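Haloacid dehalogenase-like hydrolase (Salmonella enterica subsp. enterica serovar Typhi, PDB 4EZE) probably removes the phosphate from O-phosphoserine with the help of magnesium, the last step of L-serine biosynthesis. Local coordinates at residues A[60-63]-A[68-71]; A[185-190]-A[308-313]. One frame throughout, in Å; residues are numbered along the deposited sequence.

From the N terminus the chain first builds a four-stranded antiparallel sheet, and interaction 1 closes a short hairpin in it, with four residues between 60-63 and 68-71. It is finished before interaction 2 opens. The second contact spans far more chain: 117 residues separate helix segment 185-190 from 308-313, including much of the parallel sheet of the hydrolase domain. The two are in series, neither nested nor crossed, with centres about 14 Å apart. They meet through segment 308-313, where Phe-311 packs on Tyr-69 and Leu-310 on Ala-62, and this C-terminal turn therefore joins the N-terminal sheet to the helix 184-193 of the catalytic domain.

Interaction 1: A[60-63]-A[68-71]; sequences RYAA and AYLK
The Tyr-69 ring lies with one face against Arg-60, whose CB sits 3.5 Å from Tyr-69 CZ. Beyond CB the arginine runs on past the phenol oxygen, and its guanidinium is turned 71° from the ring plane. CG of Tyr-69 stands between its backbone N and carbonyl carbon (chi1 59°), a torsion that swings the ring toward strand 56-62. There the edge of the Tyr-69 ring meets Ala-62, with Tyr-69 CE1 3.6 Å from Ala-62 N.

Lys-71, two residues on, sends its extended chain to the Arg-60 side chain and lays its CD over one face of the guanidinium, Lys-71 CD being 3.8 Å from Arg-60 NH1. The two cations gather at the C-terminal carboxylate: Arg-60 NH1 forms a salt bridge with Leu-317 OXT, while Lys-71 NZ is hydrogen-bonded to Leu-317 O. Tyr-69 OH also bonds to OXT, and Asp-58 pairs with Arg-60 NH2.

On the other face of the sheet Tyr-61 CD1 packs 4.1 Å from Ala-68 CB. Between the two sets of side chains, Arg-60 and Tyr-69 form an antiparallel hydrogen-bonded pair: Arg-60 N to Tyr-69 O and Tyr-69 N to Arg-60 O are both 2.9 Å. Tyr-61 and Ala-68 are the next, non-hydrogen-bonded pair.

The contact lies near the turn of the hairpin formed by strands 56-62 and 67-75. Strand 56-62 is outermost in the four-stranded sheet; strand 67-75 pairs on its other side with strand 23-29, Leu-70 being backbone hydrogen-bonded to Phe-28. Helix 34-45 packs against Ala-68 and Leu-70, while the Phe-311 ring meets Tyr-69 edge-to-face on the other face.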
# COMPACT_ATOMS: atom_id res chain seq x y z
N ARG A 60 24.29 -6.21 -5.69
CA ARG A 60 24.36 -6.43 -4.25
C ARG A 60 23.29 -7.41 -3.79
O ARG A 60 22.34 -7.70 -4.50
CB ARG A 60 24.18 -5.10 -3.54
CG ARG A 60 25.21 -4.08 -3.97
CD ARG A 60 25.28 -2.93 -2.98
NE ARG A 60 26.41 -2.05 -3.31
CZ ARG A 60 26.67 -0.89 -2.72
NH1 ARG A 60 25.88 -0.42 -1.76
NH2 ARG A 60 27.72 -0.18 -3.11
N TYR A 61 23.44 -7.89 -2.57
CA TYR A 61 22.44 -8.81 -2.06
C TYR A 61 21.95 -8.41 -0.68
O TYR A 61 22.69 -8.44 0.29
CB TYR A 61 23.04 -10.19 -2.04
CG TYR A 61 22.18 -11.24 -1.38
CD1 TYR A 61 21.13 -11.82 -2.06
CD2 TYR A 61 22.46 -11.69 -0.09
CE1 TYR A 61 20.36 -12.81 -1.49
CE2 TYR A 61 21.70 -12.67 0.50
CZ TYR A 61 20.64 -13.23 -0.20
OH TYR A 61 19.85 -14.21 0.36
N ALA A 62 20.69 -8.03 -0.58
CA ALA A 62 20.11 -7.76 0.73
C ALA A 62 19.64 -9.06 1.39
O ALA A 62 18.52 -9.50 1.15
CB ALA A 62 18.97 -6.78 0.62
N ALA A 63 20.49 -9.65 2.24
CA ALA A 63 20.21 -10.95 2.89
C ALA A 63 18.90 -10.97 3.65
O ALA A 63 18.21 -11.98 3.69
CB ALA A 63 21.35 -11.34 3.82
N ALA A 68 18.59 -10.16 -4.34
CA ALA A 68 19.72 -9.59 -5.04
C ALA A 68 19.20 -8.45 -5.91
O ALA A 68 18.21 -8.62 -6.61
CB ALA A 68 20.40 -10.65 -5.89
N TYR A 69 19.84 -7.29 -5.85
CA TYR A 69 19.43 -6.15 -6.67
C TYR A 69 20.59 -5.44 -7.35
O TYR A 69 21.76 -5.68 -7.06
CB TYR A 69 18.69 -5.13 -5.81
CG TYR A 69 19.54 -4.63 -4.69
CD1 TYR A 69 19.78 -5.44 -3.58
CD2 TYR A 69 20.11 -3.36 -4.73
CE1 TYR A 69 20.55 -4.99 -2.54
CE2 TYR A 69 20.89 -2.90 -3.69
CZ TYR A 69 21.12 -3.73 -2.59
OH TYR A 69 21.90 -3.32 -1.54
N LEU A 70 20.24 -4.53 -8.26
CA LEU A 70 21.22 -3.71 -8.96
C LEU A 70 21.10 -2.28 -8.46
O LEU A 70 20.01 -1.71 -8.45
CB LEU A 70 20.98 -3.73 -10.47
CG LEU A 70 22.03 -2.98 -11.30
CD1 LEU A 70 23.38 -3.68 -11.29
CD2 LEU A 70 21.53 -2.82 -12.72
N LYS A 71 22.20 -1.69 -8.03
CA LYS A 71 22.14 -0.33 -7.51
C LYS A 71 22.84 0.63 -8.49
O LYS A 71 23.92 0.36 -8.97
CB LYS A 71 22.76 -0.24 -6.12
CG LYS A 71 22.78 1.17 -5.53
CD LYS A 71 23.41 1.16 -4.14
CE LYS A 71 23.70 2.56 -3.61
NZ LYS A 71 24.55 2.42 -2.39

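Interaction 2: A[185-190]-A[308-313]; sequences LTILPV and LLLFLI
Ile-187 and Val-190, one helical turn apart, present their side chains to Leu-309 and Leu-310 in a buried contact between apolar side chains. The joint is small, burying 206 Å² over both sides.

Packing of aliphatic side chains carries it. Ile-187 CG1 lies anti to its backbone N (chi1 -155°), extending CD1 toward the C-terminal turn. Two successive carbons of its longer branch serve different neighbours: Ile-187 CG1 approaches Leu-309 CB at 4.2 Å, and the methyl Ile-187 CD1 lies 4.2 Å from Leu-310 CB. Val-190 uses the CG1 branch, which touches Leu-310 CD1 at 3.9 Å; these two side chains cross at about a right angle. Leu-310 bridges the two helix residues, its CB near the isoleucine and its CD1 on the valine.

Side chain also meets backbone, Ile-187 CD1 being 4.0 Å from Leu-310 N.

Between the segments there are no hydrogen bonds; within 308-313, Phe-311 N to Leu-308 O, Leu-312 N to Leu-309 O and Ile-313 N to Leu-310 O hold the turn compact, each spanning three residues.

Val-190 also touches Leu-64. Leu-309 is about 12 Å, side chain to side chain, from the predicted nucleophile Asp-114. Helix 184-193 leads into strand 197-202 of the parallel sheet. The contact packs this helix on the C-terminal turn beside that sheet, which Leu-309 reaches at Ile-285 on strand 283-287, at the flank of the Rossmann-like core of a HAD phosphatase.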
# COMPACT_ATOMS: atom_id res chain seq x y z
N LEU A 185 5.11 -10.58 6.19
CA LEU A 185 5.68 -11.34 7.29
C LEU A 185 7.15 -11.05 7.36
O LEU A 185 7.69 -10.75 8.41
CB LEU A 185 5.46 -12.85 7.13
CG LEU A 185 4.01 -13.32 7.21
CD1 LEU A 185 3.96 -14.81 6.91
CD2 LEU A 185 3.37 -13.00 8.56
N THR A 186 7.82 -11.13 6.22
CA THR A 186 9.25 -10.80 6.24
C THR A 186 9.52 -9.35 6.66
O THR A 186 10.40 -9.10 7.47
CB THR A 186 9.93 -11.03 4.89
OG1 THR A 186 9.88 -12.41 4.56
CG2 THR A 186 11.41 -10.55 4.97
N ILE A 187 8.76 -8.40 6.13
CA ILE A 187 9.20 -7.00 6.28
C ILE A 187 8.73 -6.32 7.57
O ILE A 187 9.37 -5.37 8.05
CB ILE A 187 8.85 -6.14 5.02
CG1 ILE A 187 9.81 -4.95 4.93
CG2 ILE A 187 7.39 -5.68 5.05
CD1 ILE A 187 11.26 -5.38 4.81
N LEU A 188 7.64 -6.81 8.15
CA LEU A 188 7.03 -6.18 9.33
C LEU A 188 7.94 -6.06 10.57
O LEU A 188 7.93 -5.05 11.27
CB LEU A 188 5.76 -6.93 9.72
CG LEU A 188 4.58 -6.60 8.84
CD1 LEU A 188 3.43 -7.51 9.24
CD2 LEU A 188 4.26 -5.11 8.99
N PRO A 189 8.66 -7.12 10.88
CA PRO A 189 9.62 -7.16 11.99
C PRO A 189 10.77 -6.20 11.72
O PRO A 189 11.35 -5.63 12.64
CB PRO A 189 10.13 -8.61 11.97
CG PRO A 189 9.16 -9.39 11.13
CD PRO A 189 8.50 -8.42 10.19
N VAL A 190 11.10 -6.02 10.45
CA VAL A 190 12.17 -5.12 10.07
C VAL A 190 11.73 -3.66 10.22
O VAL A 190 12.50 -2.79 10.65
CB VAL A 190 12.57 -5.41 8.63
CG1 VAL A 190 13.66 -4.46 8.16
CG2 VAL A 190 12.97 -6.88 8.52
N LEU A 308 10.15 -5.49 -0.53
CA LEU A 308 10.82 -4.34 -1.19
C LEU A 308 10.78 -3.02 -0.42
O LEU A 308 11.56 -2.13 -0.69
CB LEU A 308 10.29 -4.10 -2.61
CG LEU A 308 10.39 -5.16 -3.72
CD1 LEU A 308 10.25 -4.50 -5.08
CD2 LEU A 308 11.71 -5.91 -3.66
N LEU A 309 9.87 -2.87 0.55
CA LEU A 309 9.91 -1.66 1.37
C LEU A 309 11.28 -1.48 2.04
O LEU A 309 11.67 -0.38 2.45
CB LEU A 309 8.82 -1.67 2.42
CG LEU A 309 7.38 -1.66 1.92
CD1 LEU A 309 6.47 -1.79 3.12
CD2 LEU A 309 7.11 -0.34 1.22
N LEU A 310 12.05 -2.55 2.15
CA LEU A 310 13.41 -2.35 2.66
C LEU A 310 14.12 -1.16 2.01
O LEU A 310 14.74 -0.36 2.71
CB LEU A 310 14.25 -3.60 2.45
CG LEU A 310 15.55 -3.50 3.27
CD1 LEU A 310 15.20 -3.54 4.74
CD2 LEU A 310 16.49 -4.62 2.91
N PHE A 311 14.03 -1.06 0.68
CA PHE A 311 14.77 -0.01 -0.06
C PHE A 311 14.39 1.41 0.33
O PHE A 311 15.07 2.36 -0.02
CB PHE A 311 14.67 -0.22 -1.57
CG PHE A 311 15.30 -1.49 -2.00
CD1 PHE A 311 14.54 -2.63 -2.17
CD2 PHE A 311 16.69 -1.57 -2.14
CE1 PHE A 311 15.12 -3.84 -2.52
CE2 PHE A 311 17.29 -2.77 -2.49
CZ PHE A 311 16.51 -3.90 -2.69
N LEU A 312 13.30 1.55 1.05
CA LEU A 312 12.88 2.87 1.39
C LEU A 312 13.11 3.15 2.88
O LEU A 312 12.76 4.22 3.36
CB LEU A 312 11.40 3.05 1.06
CG LEU A 312 10.96 2.73 -0.37
CD1 LEU A 312 9.45 2.58 -0.36
CD2 LEU A 312 11.35 3.80 -1.36
N ILE A 313 13.68 2.20 3.62
CA ILE A 313 13.89 2.45 5.04
C ILE A 313 15.28 2.07 5.55
O ILE A 313 15.67 2.50 6.63
CB ILE A 313 12.82 1.78 5.91
CG1 ILE A 313 12.94 0.27 5.84
CG2 ILE A 313 11.43 2.23 5.47
CD1 ILE A 313 12.01 -0.42 6.82